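Local coordinates for D-isomer specific 2-hydroxyacid dehydrogenase family protein (Desulfovibrio vulgaris, PDB 5TX7) that probably catalyses the NAD-dependent interconversion of D-2-hydroxyacids and 2-oxoacids, as an oxidoreductase of the D-isomer specific 2-hydroxyacid dehydrogenase family, at residues A[43-53]-A[64-74]; A[82-93]-A[315-323]. All coordinates share one frame; numbering follows the deposited sequence.

Interaction 1. Residues A[43-53]-A[64-74]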
loop_
_atom_site.group_PDB
_atom_site.type_symbol
_atom_site.label_atom_id
_atom_site.label_comp_id
_atom_site.label_asym_id
_atom_site.label_seq_id
_atom_site.Cartn_x
_atom_site.Cartn_y
_atom_site.Cartn_z
ATOM N N ALA A 43 -24.387 -31.806 9.016
ATOM C CA ALA A 43 -23.777 -32.544 7.914
ATOM C C ALA A 43 -24.567 -33.804 7.520
ATOM O O ALA A 43 -24.342 -34.357 6.432
ATOM C CB ALA A 43 -22.335 -32.900 8.254
ATOM N N ALA A 44 -25.477 -34.250 8.393
ATOM C CA ALA A 44 -26.255 -35.460 8.139
ATOM C C ALA A 44 -27.038 -35.355 6.823
ATOM O O ALA A 44 -27.621 -34.304 6.516
ATOM C CB ALA A 44 -27.194 -35.765 9.306
ATOM N N GLY A 45 -26.990 -36.436 6.047
ATOM C CA GLY A 45 -27.627 -36.498 4.736
ATOM C C GLY A 45 -26.849 -35.927 3.562
ATOM O O GLY A 45 -27.270 -36.123 2.415
ATOM N N ALA A 46 -25.727 -35.248 3.824
ATOM C CA ALA A 46 -24.962 -34.571 2.782
ATOM C C ALA A 46 -24.046 -35.524 2.015
ATOM O O ALA A 46 -23.293 -36.272 2.623
ATOM C CB ALA A 46 -24.130 -33.451 3.399
ATOM N N HIS A 47 -24.098 -35.453 0.686
ATOM C CA HIS A 47 -23.150 -36.133 -0.195
ATOM C C HIS A 47 -21.786 -35.425 -0.134
ATOM O O HIS A 47 -20.733 -36.082 -0.167
ATOM C CB HIS A 47 -23.592 -36.068 -1.655
ATOM C CG HIS A 47 -24.846 -36.812 -1.980
ATOM N ND1 HIS A 47 -26.090 -36.492 -1.460
ATOM C CD2 HIS A 47 -25.055 -37.811 -2.869
ATOM C CE1 HIS A 47 -26.998 -37.300 -1.984
ATOM N NE2 HIS A 47 -26.398 -38.103 -2.847
ATOM N N VAL A 48 -21.825 -34.083 -0.098
ATOM C CA VAL A 48 -20.638 -33.230 -0.141
ATOM C C VAL A 48 -20.656 -32.247 1.022
ATOM O O VAL A 48 -21.655 -31.537 1.214
ATOM C CB VAL A 48 -20.584 -32.377 -1.440
ATOM C CG1 VAL A 48 -19.309 -31.548 -1.492
ATOM C CG2 VAL A 48 -20.668 -33.258 -2.663
ATOM N N VAL A 49 -19.553 -32.184 1.763
ATOM C CA VAL A 49 -19.392 -31.224 2.843
ATOM C C VAL A 49 -18.287 -30.220 2.457
ATOM O O VAL A 49 -17.203 -30.609 1.993
ATOM C CB VAL A 49 -19.056 -31.931 4.177
ATOM C CG1 VAL A 49 -18.481 -30.959 5.216
ATOM C CG2 VAL A 49 -20.291 -32.609 4.724
ATOM N N LEU A 50 -18.571 -28.931 2.656
ATOM C CA LEU A 50 -17.576 -27.860 2.480
ATOM C C LEU A 50 -17.207 -27.311 3.860
ATOM O O LEU A 50 -18.095 -26.979 4.654
ATOM C CB LEU A 50 -18.132 -26.744 1.617
ATOM C CG LEU A 50 -18.751 -27.180 0.280
ATOM C CD1 LEU A 50 -19.400 -25.972 -0.395
ATOM C CD2 LEU A 50 -17.696 -27.853 -0.612
ATOM N N THR A 51 -15.908 -27.273 4.149
ATOM C CA THR A 51 -15.406 -26.754 5.404
ATOM C C THR A 51 -14.213 -25.844 5.116
ATOM O O THR A 51 -13.391 -26.138 4.260
ATOM C CB THR A 51 -14.985 -27.878 6.378
ATOM O OG1 THR A 51 -14.434 -27.310 7.569
ATOM C CG2 THR A 51 -13.934 -28.836 5.769
ATOM N N ASN A 52 -14.154 -24.718 5.810
ATOM C CA ASN A 52 -12.971 -23.880 5.827
ATOM C C ASN A 52 -12.152 -24.295 7.051
ATOM O O ASN A 52 -11.092 -24.879 6.914
ATOM C CB ASN A 52 -13.363 -22.391 5.844
ATOM C CG ASN A 52 -12.203 -21.469 5.520
ATOM O OD1 ASN A 52 -11.043 -21.807 5.731
ATOM N ND2 ASN A 52 -12.524 -20.290 4.993
ATOM N N LYS A 53 -12.667 -24.011 8.239
ATOM C CA LYS A 53 -11.970 -24.317 9.490
ATOM C C LYS A 53 -12.782 -25.196 10.441
ATOM O O LYS A 53 -12.363 -25.398 11.576
ATOM C CB LYS A 53 -11.573 -23.009 10.210
ATOM C CG LYS A 53 -10.619 -22.114 9.450
ATOM C CD LYS A 53 -9.260 -22.758 9.213
ATOM C CE LYS A 53 -8.319 -21.821 8.450
ATOM N NZ LYS A 53 -8.512 -21.898 6.971
ATOM N N LEU A 64 -21.182 -39.960 9.505
ATOM C CA LEU A 64 -21.778 -39.449 8.275
ATOM C C LEU A 64 -21.593 -40.471 7.141
ATOM O O LEU A 64 -20.841 -40.235 6.205
ATOM C CB LEU A 64 -21.118 -38.114 7.926
ATOM C CG LEU A 64 -21.225 -36.988 8.952
ATOM C CD1 LEU A 64 -20.313 -35.839 8.551
ATOM C CD2 LEU A 64 -22.648 -36.492 9.116
ATOM N N PRO A 65 -22.279 -41.626 7.214
ATOM C CA PRO A 65 -22.069 -42.665 6.203
ATOM C C PRO A 65 -22.492 -42.246 4.790
ATOM O O PRO A 65 -22.011 -42.814 3.810
ATOM C CB PRO A 65 -22.937 -43.831 6.699
ATOM C CG PRO A 65 -23.396 -43.458 8.062
ATOM C CD PRO A 65 -23.392 -41.974 8.111
ATOM N N GLY A 66 -23.385 -41.263 4.691
ATOM C CA GLY A 66 -23.739 -40.675 3.409
ATOM C C GLY A 66 -22.656 -39.841 2.757
ATOM O O GLY A 66 -22.726 -39.589 1.564
ATOM N N LEU A 67 -21.662 -39.409 3.525
ATOM C CA LEU A 67 -20.664 -38.453 3.045
ATOM C C LEU A 67 -19.764 -39.086 1.999
ATOM O O LEU A 67 -19.105 -40.079 2.268
ATOM C CB LEU A 67 -19.826 -37.921 4.215
ATOM C CG LEU A 67 -18.758 -36.857 3.925
ATOM C CD1 LEU A 67 -19.372 -35.679 3.196
ATOM C CD2 LEU A 67 -18.104 -36.422 5.221
ATOM N N ARG A 68 -19.760 -38.514 0.798
ATOM C CA ARG A 68 -18.960 -39.023 -0.312
ATOM C C ARG A 68 -17.792 -38.132 -0.721
ATOM O O ARG A 68 -16.862 -38.636 -1.334
ATOM C CB ARG A 68 -19.857 -39.313 -1.516
ATOM C CG ARG A 68 -21.042 -40.236 -1.230
ATOM C CD ARG A 68 -20.718 -41.453 -0.351
ATOM N NE ARG A 68 -21.874 -42.338 -0.197
ATOM C CZ ARG A 68 -21.872 -43.533 0.395
ATOM N NH1 ARG A 68 -20.752 -44.039 0.919
ATOM N NH2 ARG A 68 -23.006 -44.246 0.441
ATOM N N PHE A 69 -17.799 -36.843 -0.363
ATOM C CA PHE A 69 -16.740 -35.917 -0.798
ATOM C C PHE A 69 -16.607 -34.690 0.094
ATOM O O PHE A 69 -17.604 -34.042 0.430
ATOM C CB PHE A 69 -17.002 -35.471 -2.244
ATOM C CG PHE A 69 -15.951 -34.550 -2.804
ATOM C CD1 PHE A 69 -14.611 -34.934 -2.842
ATOM C CD2 PHE A 69 -16.297 -33.304 -3.326
ATOM C CE1 PHE A 69 -13.644 -34.093 -3.372
ATOM C CE2 PHE A 69 -15.317 -32.473 -3.847
ATOM C CZ PHE A 69 -14.000 -32.865 -3.869
ATOM N N VAL A 70 -15.371 -34.372 0.470
ATOM C CA VAL A 70 -15.096 -33.148 1.224
ATOM C C VAL A 70 -14.235 -32.194 0.401
ATOM O O VAL A 70 -13.190 -32.592 -0.127
ATOM C CB VAL A 70 -14.408 -33.460 2.552
ATOM C CG1 VAL A 70 -14.092 -32.168 3.308
ATOM C CG2 VAL A 70 -15.298 -34.381 3.383
ATOM N N SER A 71 -14.685 -30.954 0.263
ATOM C CA SER A 71 -13.833 -29.923 -0.319
ATOM C C SER A 71 -13.531 -28.868 0.745
ATOM O O SER A 71 -14.440 -28.368 1.411
ATOM C CB SER A 71 -14.469 -29.294 -1.556
ATOM O OG SER A 71 -13.466 -28.677 -2.362
ATOM N N VAL A 72 -12.247 -28.561 0.902
ATOM C CA VAL A 72 -11.793 -27.612 1.896
ATOM C C VAL A 72 -11.612 -26.249 1.245
ATOM O O VAL A 72 -10.929 -26.131 0.218
ATOM C CB VAL A 72 -10.472 -28.064 2.529
ATOM C CG1 VAL A 72 -9.998 -27.056 3.575
ATOM C CG2 VAL A 72 -10.641 -29.443 3.144
ATOM N N LEU A 73 -12.181 -25.227 1.887
ATOM C CA LEU A 73 -12.252 -23.861 1.363
ATOM C C LEU A 73 -11.017 -23.077 1.794
ATOM O O LEU A 73 -11.102 -22.021 2.430
ATOM C CB LEU A 73 -13.535 -23.173 1.853
ATOM C CG LEU A 73 -14.869 -23.874 1.583
ATOM C CD1 LEU A 73 -15.994 -23.220 2.378
ATOM C CD2 LEU A 73 -15.178 -23.873 0.099
ATOM N N ALA A 74 -9.868 -23.604 1.399
ATOM C CA ALA A 74 -8.568 -23.136 1.840
ATOM C C ALA A 74 -7.507 -23.973 1.140
ATOM O O ALA A 74 -7.814 -24.972 0.511
ATOM C CB ALA A 74 -8.428 -23.283 3.363
HETATM O O HOH W 1 -9.878 -19.604 3.171
#
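Val49 pairs with Val70, and Leu50 with Ser71, midway along parallel strands 48-51 and 69-72, whose axes run 4.8 Å apart at 19°. Backbone bonds alternate: Val49 N to Phe69 O (3.0 Å), Ser71 N to Val49 O, Thr51 N to Ser71 O and Leu73 N to Thr51 O (2.8 Å). At the start His47 O takes Arg68 N at 2.8 Å and, weakly, Phe69 N.

Side-chain packing forms on both sheet faces. Val48 CG1, anti to its own N (chi1 -177°), runs alongside Phe69 and meets ring atom CD2 at 3.9 Å; Leu50 CD2 lies 3.7 Å from Ser71 CB. On the other face Val49 CG2 meets Leu67 CD1 at 3.6 Å, the two side chains crossing at about a right angle.

Polar groups gather at the C-terminal end. Lys53 NZ bonds Asn52 OD1 (2.8 Å), while a water links Asn52 ND2 to Leu73 O; Lys53 also makes a cation-pi contact with Trp136 of the second subunit.

Helix 58-62 connects the strands as a beta-alpha-beta unit. Strand 3-6 flanks 48-51 and strand 92-93 flanks 69-72, while helix 292-310 packs on Leu50 and stacks Phe309 on Phe69.

Interaction 2. Residues A[82-93]-A[315-323]; sequences VAAAGVLGIPVS and VNVVNAAHL
Val318 N donates to Val92 O at 2.9 Å, nearly straight, beside a single backbone bridge between Ser93 and Val317. Asn319 carries most of the side-chain bonding. Its CG sits between its own N and carbonyl carbon (chi1 70°), which sends the amide in between the first turn of helix 82-87 and the chain at Ile90 to Val92. Both ND2 bonds lie close to the amide plane: one reaches Val82 O at 2.9 Å, which also accepts Gly86 N within the helix, and the other reaches Ile90 O at 3.1 Å. OD1 receives Val92 N at 3.1 Å from 44° above the carbonyl plane. Three backbone groups thus fix the rotation of this buried amide.

Helix 82-87 ends in a Schellman motif at Gly89, after which the chain turns into strand 92-93, one of the two edge strands of the five-stranded parallel sheet within this chain. The tail beyond helix 292-310 is fastened along this helix-to-strand connection. Ser93 OG donates to Val315 O at 2.7 Å, nearly in line with the C=O bond.

Ala83 CB sits over the face of the His322 ring, 3.6 Å from its centroid and 11° off the normal, a CH-pi contact. Val318 CG2 touches Val82 CG1 (4.0 Å) and Val92 CG1, both on one side of it, and Leu323 CD1 packs against Pro91 CB.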
loop_
_atom_site.group_PDB
_atom_site.type_symbol
_atom_site.label_atom_id
_atom_site.label_comp_id
_atom_site.label_asym_id
_atom_site.label_seq_id
_atom_site.Cartn_x
_atom_site.Cartn_y
_atom_site.Cartn_z
ATOM N N VAL A 82 -7.625 -36.098 6.957
ATOM C CA VAL A 82 -7.803 -36.556 5.579
ATOM C C VAL A 82 -7.380 -38.010 5.384
ATOM O O VAL A 82 -7.838 -38.659 4.438
ATOM C CB VAL A 82 -7.118 -35.647 4.526
ATOM C CG1 VAL A 82 -7.632 -34.213 4.626
ATOM C CG2 VAL A 82 -5.597 -35.682 4.629
ATOM N N ALA A 83 -6.511 -38.511 6.260
ATOM C CA ALA A 83 -6.153 -39.942 6.263
ATOM C C ALA A 83 -7.357 -40.820 6.647
ATOM O O ALA A 83 -7.644 -41.805 5.982
ATOM C CB ALA A 83 -4.977 -40.206 7.207
ATOM N N ALA A 84 -8.055 -40.446 7.712
ATOM C CA ALA A 84 -9.283 -41.127 8.114
ATOM C C ALA A 84 -10.332 -41.079 7.003
ATOM O O ALA A 84 -11.003 -42.071 6.729
ATOM C CB ALA A 84 -9.854 -40.507 9.385
ATOM N N ALA A 85 -10.471 -39.919 6.373
ATOM C CA ALA A 85 -11.356 -39.784 5.216
ATOM C C ALA A 85 -10.994 -40.765 4.098
ATOM O O ALA A 85 -11.882 -41.401 3.517
ATOM C CB ALA A 85 -11.358 -38.348 4.704
ATOM N N GLY A 86 -9.696 -40.897 3.821
ATOM C CA GLY A 86 -9.195 -41.804 2.800
ATOM C C GLY A 86 -9.620 -43.244 3.022
ATOM O O GLY A 86 -10.223 -43.865 2.126
ATOM N N VAL A 87 -9.357 -43.762 4.225
ATOM C CA VAL A 87 -9.634 -45.172 4.539
ATOM C C VAL A 87 -11.136 -45.497 4.480
ATOM O O VAL A 87 -11.515 -46.620 4.137
ATOM C CB VAL A 87 -8.987 -45.646 5.883
ATOM C CG1 VAL A 87 -7.476 -45.393 5.887
ATOM C CG2 VAL A 87 -9.622 -45.008 7.110
ATOM N N LEU A 88 -11.970 -44.500 4.790
ATOM C CA LEU A 88 -13.426 -44.569 4.592
ATOM C C LEU A 88 -13.866 -44.330 3.132
ATOM O O LEU A 88 -15.067 -44.352 2.836
ATOM C CB LEU A 88 -14.137 -43.546 5.503
ATOM C CG LEU A 88 -13.962 -43.648 7.019
ATOM C CD1 LEU A 88 -14.610 -42.439 7.691
ATOM C CD2 LEU A 88 -14.550 -44.934 7.567
ATOM N N GLY A 89 -12.914 -44.088 2.233
ATOM C CA GLY A 89 -13.190 -43.904 0.806
ATOM C C GLY A 89 -13.740 -42.544 0.432
ATOM O O GLY A 89 -14.483 -42.431 -0.533
ATOM N N ILE A 90 -13.352 -41.508 1.181
ATOM C CA ILE A 90 -13.806 -40.136 0.953
ATOM C C ILE A 90 -12.625 -39.308 0.448
ATOM O O ILE A 90 -11.730 -39.001 1.223
ATOM C CB ILE A 90 -14.359 -39.514 2.259
ATOM C CG1 ILE A 90 -15.572 -40.320 2.763
ATOM C CG2 ILE A 90 -14.766 -38.047 2.043
ATOM C CD1 ILE A 90 -15.923 -40.058 4.205
ATOM N N PRO A 91 -12.606 -38.948 -0.850
ATOM C CA PRO A 91 -11.609 -37.988 -1.340
ATOM C C PRO A 91 -11.759 -36.635 -0.665
ATOM O O PRO A 91 -12.884 -36.192 -0.433
ATOM C CB PRO A 91 -11.935 -37.849 -2.831
ATOM C CG PRO A 91 -12.809 -39.004 -3.184
ATOM C CD PRO A 91 -13.514 -39.406 -1.924
ATOM N N VAL A 92 -10.642 -35.992 -0.346
ATOM C CA VAL A 92 -10.646 -34.642 0.210
ATOM C C VAL A 92 -9.872 -33.765 -0.754
ATOM O O VAL A 92 -8.709 -34.055 -1.064
ATOM C CB VAL A 92 -10.004 -34.562 1.611
ATOM C CG1 VAL A 92 -10.090 -33.153 2.161
ATOM C CG2 VAL A 92 -10.704 -35.510 2.566
ATOM N N SER A 93 -10.514 -32.699 -1.219
ATOM C CA SER A 93 -9.847 -31.730 -2.077
ATOM C C SER A 93 -9.628 -30.391 -1.361
ATOM O O SER A 93 -10.424 -30.011 -0.483
ATOM C CB SER A 93 -10.663 -31.517 -3.351
ATOM O OG SER A 93 -10.661 -32.678 -4.158
ATOM N N VAL A 315 -10.204 -33.708 -8.561
ATOM C CA VAL A 315 -9.021 -32.882 -8.740
ATOM C C VAL A 315 -8.567 -32.297 -7.404
ATOM O O VAL A 315 -9.358 -32.227 -6.470
ATOM C CB VAL A 315 -9.318 -31.821 -9.827
ATOM C CG1 VAL A 315 -10.110 -30.620 -9.310
ATOM C CG2 VAL A 315 -8.036 -31.408 -10.508
ATOM N N ASN A 316 -7.293 -31.920 -7.305
ATOM C CA ASN A 316 -6.693 -31.344 -6.077
ATOM C C ASN A 316 -6.844 -32.253 -4.852
ATOM O O ASN A 316 -7.033 -31.784 -3.744
ATOM C CB ASN A 316 -7.270 -29.955 -5.776
ATOM C CG ASN A 316 -6.908 -28.921 -6.822
ATOM O OD1 ASN A 316 -5.784 -28.895 -7.321
ATOM N ND2 ASN A 316 -7.849 -28.030 -7.130
ATOM N N VAL A 317 -6.727 -33.558 -5.057
ATOM C CA VAL A 317 -6.946 -34.510 -3.984
ATOM C C VAL A 317 -5.711 -34.480 -3.075
ATOM O O VAL A 317 -4.581 -34.662 -3.558
ATOM C CB VAL A 317 -7.225 -35.917 -4.543
ATOM C CG1 VAL A 317 -7.431 -36.929 -3.430
ATOM C CG2 VAL A 317 -8.465 -35.893 -5.409
ATOM N N VAL A 318 -5.925 -34.239 -1.780
ATOM C CA VAL A 318 -4.817 -34.187 -0.803
ATOM C C VAL A 318 -4.609 -35.485 0.002
ATOM O O VAL A 318 -3.676 -35.555 0.811
ATOM C CB VAL A 318 -4.919 -32.968 0.166
ATOM C CG1 VAL A 318 -4.977 -31.670 -0.618
ATOM C CG2 VAL A 318 -6.121 -33.056 1.108
ATOM N N ASN A 319 -5.445 -36.507 -0.235
ATOM C CA ASN A 319 -5.328 -37.788 0.457
ATOM C C ASN A 319 -5.335 -39.001 -0.489
ATOM O O ASN A 319 -5.872 -40.063 -0.157
ATOM C CB ASN A 319 -6.422 -37.885 1.521
ATOM C CG ASN A 319 -7.818 -38.033 0.931
ATOM O OD1 ASN A 319 -8.054 -37.720 -0.229
ATOM N ND2 ASN A 319 -8.746 -38.536 1.733
ATOM N N ALA A 320 -4.699 -38.843 -1.651
ATOM C CA ALA A 320 -4.657 -39.897 -2.683
ATOM C C ALA A 320 -3.958 -41.173 -2.189
ATOM O O ALA A 320 -4.377 -42.290 -2.511
ATOM C CB ALA A 320 -3.979 -39.372 -3.940
ATOM N N ALA A 321 -2.908 -40.985 -1.391
ATOM C CA ALA A 321 -2.177 -42.084 -0.763
ATOM C C ALA A 321 -3.026 -42.969 0.167
ATOM O O ALA A 321 -2.729 -44.149 0.316
ATOM C CB ALA A 321 -0.978 -41.529 -0.004
ATOM N N HIS A 322 -4.066 -42.404 0.792
ATOM C CA HIS A 322 -4.955 -43.145 1.722
ATOM C C HIS A 322 -6.235 -43.694 1.086
ATOM O O HIS A 322 -6.926 -44.516 1.690
ATOM C CB HIS A 322 -5.327 -42.258 2.908
ATOM C CG HIS A 322 -4.143 -41.738 3.660
ATOM N ND1 HIS A 322 -3.619 -40.478 3.447
ATOM C CD2 HIS A 322 -3.372 -42.313 4.612
ATOM C CE1 HIS A 322 -2.579 -40.297 4.240
ATOM N NE2 HIS A 322 -2.406 -41.395 4.954
ATOM N N LEU A 323 -6.541 -43.188 -0.111
ATOM C CA LEU A 323 -7.541 -43.770 -1.002
ATOM C C LEU A 323 -6.978 -44.999 -1.669
ATOM O O LEU A 323 -7.390 -46.096 -1.348
ATOM C CB LEU A 323 -7.951 -42.767 -2.082
ATOM C CG LEU A 323 -8.704 -41.539 -1.588
ATOM C CD1 LEU A 323 -8.821 -40.516 -2.699
ATOM C CD2 LEU A 323 -10.078 -41.919 -1.071
#

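In the fold
Interactions 1 and 2 adjoin in one parallel sheet, their centres about 12 Å apart. Strand 69-72, the partner of 48-51 in interaction 1, also pairs with strand 92-93 through probable backbone hydrogen bonds: Val72 N to Ser93 O at 2.7 Å and Ser93 N to Val70 O at 2.9 Å. Interaction 1 is mostly buried and joins segments close in sequence through repeated backbone pairing and aliphatic packing. Interaction 2 is only partly buried, brings the chain's C-terminal tail back over 222 residues, and relies more on side-chain polar bonds, chiefly those of Asn319. Helix 292-310 touches both, with Asn305 bonded to Ser71 and Asn316; the second subunit reaches only interaction 1.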